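Local coordinates for BAT-2 beta-lactamase (PDB 6W5G), which hydrolyses the beta-lactam ring of antibiotics as a class D beta-lactamase, an enzyme group that confers antibiotic resistance, at residues Y183-D186 with D190-I193. Residues are numbered along the deposited sequence; the frame is centred on the assembly and turned at random.
Sequences YKED and DKPI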
loop_
_atom_site.group_PDB
_atom_site.type_symbol
_atom_site.label_atom_id
_atom_site.label_comp_id
_atom_site.label_asym_id
_atom_site.label_seq_id
_atom_site.Cartn_x
_atom_site.Cartn_y
_atom_site.Cartn_z
ATOM N N TYR A 183 -6.999 -6.107 6.469
ATOM C CA TYR A 183 -7.887 -5.478 7.442
ATOM C C TYR A 183 -8.654 -6.523 8.244
ATOM O O TYR A 183 -8.726 -6.448 9.478
ATOM C CB TYR A 183 -8.861 -4.532 6.731
ATOM C CG TYR A 183 -9.866 -3.921 7.677
ATOM C CD1 TYR A 183 -9.568 -2.761 8.385
ATOM C CD2 TYR A 183 -11.098 -4.520 7.896
ATOM C CE1 TYR A 183 -10.477 -2.214 9.267
ATOM C CE2 TYR A 183 -12.007 -3.980 8.768
ATOM C CZ TYR A 183 -11.696 -2.827 9.452
ATOM O OH TYR A 183 -12.602 -2.277 10.333
ATOM N N LYS A 184 -9.263 -7.491 7.553
ATOM C CA LYS A 184 -10.052 -8.536 8.195
ATOM C C LYS A 184 -9.200 -9.645 8.792
ATOM O O LYS A 184 -9.744 -10.512 9.487
ATOM C CB LYS A 184 -11.029 -9.139 7.183
ATOM C CG LYS A 184 -12.006 -8.121 6.649
ATOM C CD LYS A 184 -13.011 -8.729 5.699
ATOM C CE LYS A 184 -14.076 -7.710 5.324
ATOM N NZ LYS A 184 -14.936 -8.200 4.211
ATOM N N GLU A 185 -7.892 -9.628 8.544
ATOM C CA GLU A 185 -6.971 -10.659 9.027
ATOM C C GLU A 185 -7.337 -12.042 8.492
ATOM O O GLU A 185 -7.171 -13.066 9.164
ATOM C CB GLU A 185 -6.782 -10.603 10.542
ATOM C CG GLU A 185 -6.384 -9.189 10.917
ATOM C CD GLU A 185 -5.893 -9.017 12.322
ATOM O OE1 GLU A 185 -5.828 -10.005 13.090
ATOM O OE2 GLU A 185 -5.572 -7.864 12.655
ATOM N N ASP A 186 -7.837 -12.048 7.260
ATOM C CA ASP A 186 -8.037 -13.256 6.460
ATOM C C ASP A 186 -6.815 -13.486 5.570
ATOM O O ASP A 186 -6.903 -13.542 4.344
ATOM C CB ASP A 186 -9.296 -13.113 5.611
ATOM C CG ASP A 186 -10.568 -13.078 6.436
ATOM O OD1 ASP A 186 -10.609 -13.717 7.513
ATOM O OD2 ASP A 186 -11.534 -12.415 5.995
ATOM N N ASP A 190 0.521 -14.593 11.347
ATOM C CA ASP A 190 0.184 -14.424 12.755
ATOM C C ASP A 190 -0.575 -13.114 12.935
ATOM O O ASP A 190 -0.225 -12.089 12.342
ATOM C CB ASP A 190 1.454 -14.368 13.616
ATOM C CG ASP A 190 2.255 -15.661 13.601
ATOM O OD1 ASP A 190 1.701 -16.722 13.269
ATOM O OD2 ASP A 190 3.457 -15.608 13.968
ATOM N N LYS A 191 -1.626 -13.152 13.752
ATOM C CA LYS A 191 -2.406 -11.938 13.983
ATOM C C LYS A 191 -1.580 -10.776 14.524
ATOM O O LYS A 191 -1.765 -9.646 14.033
ATOM C CB LYS A 191 -3.630 -12.233 14.862
ATOM C CG LYS A 191 -4.700 -13.071 14.157
ATOM C CD LYS A 191 -5.820 -13.494 15.112
ATOM C CE LYS A 191 -6.754 -12.332 15.446
ATOM N NZ LYS A 191 -7.489 -11.787 14.255
ATOM N N PRO A 192 -0.683 -10.956 15.503
ATOM C CA PRO A 192 0.122 -9.805 15.945
ATOM C C PRO A 192 0.978 -9.205 14.847
ATOM O O PRO A 192 1.219 -7.992 14.858
ATOM C CB PRO A 192 0.953 -10.358 17.115
ATOM C CG PRO A 192 0.789 -11.844 17.057
ATOM C CD PRO A 192 -0.509 -12.122 16.392
ATOM N N ILE A 193 1.425 -10.011 13.882
ATOM C CA ILE A 193 2.186 -9.463 12.762
ATOM C C ILE A 193 1.305 -8.562 11.905
ATOM O O ILE A 193 1.723 -7.476 11.478
ATOM C CB ILE A 193 2.832 -10.599 11.953
ATOM C CG1 ILE A 193 3.987 -11.206 12.748
ATOM C CG2 ILE A 193 3.313 -10.094 10.593
ATOM C CD1 ILE A 193 4.608 -12.414 12.092
HETATM O O HOH W 1 -8.259 -13.503 12.234
#
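Glu-185 and Lys-191 are the closest backbone pair, CA to CA 6.9 Å, across a short surface connection between two helices. Glu-185 closes helix 172-184 as the C-prime residue of a Schellman motif, its positive phi turning the chain out of the helix, with the backbone N-H groups of Glu-185 and Asp-186 turning back to carbonyls of the last helical turn. Asp-190 occupies the N-cap position of helix 191-200, and Lys-191 opens its first turn.

Between 183-186 and 190-193 one pair of side chains makes the contact. Glu-185 reaches over extended beyond CG, whereas Lys-191 bends at chi3 and chi4, 74° and 63°, which curls the chain and brings NZ back over OE1 of Glu-185, the two side chains crossing at about a right angle. Lys-191 NZ donates to Glu-185 OE1 at 2.7 Å in a salt bridge, approaching from above the carboxylate plane, 36° out of it. Lys-191 CG and CE each lie 3.4 Å from Glu-185 OE1. A water accepts from Lys-191 NZ at 2.8 Å and donates to Glu-185 O at 3.3 Å, tying the ammonium to the helix-ending backbone as well.

The other oxygen, Glu-185 OE2, pairs with Lys-195 and Lys-198 of helix 191-200. One carboxylate thus engages three lysines of the following helix, an arrangement that probably favours its ionised form and links the end of one helix to the next by charge.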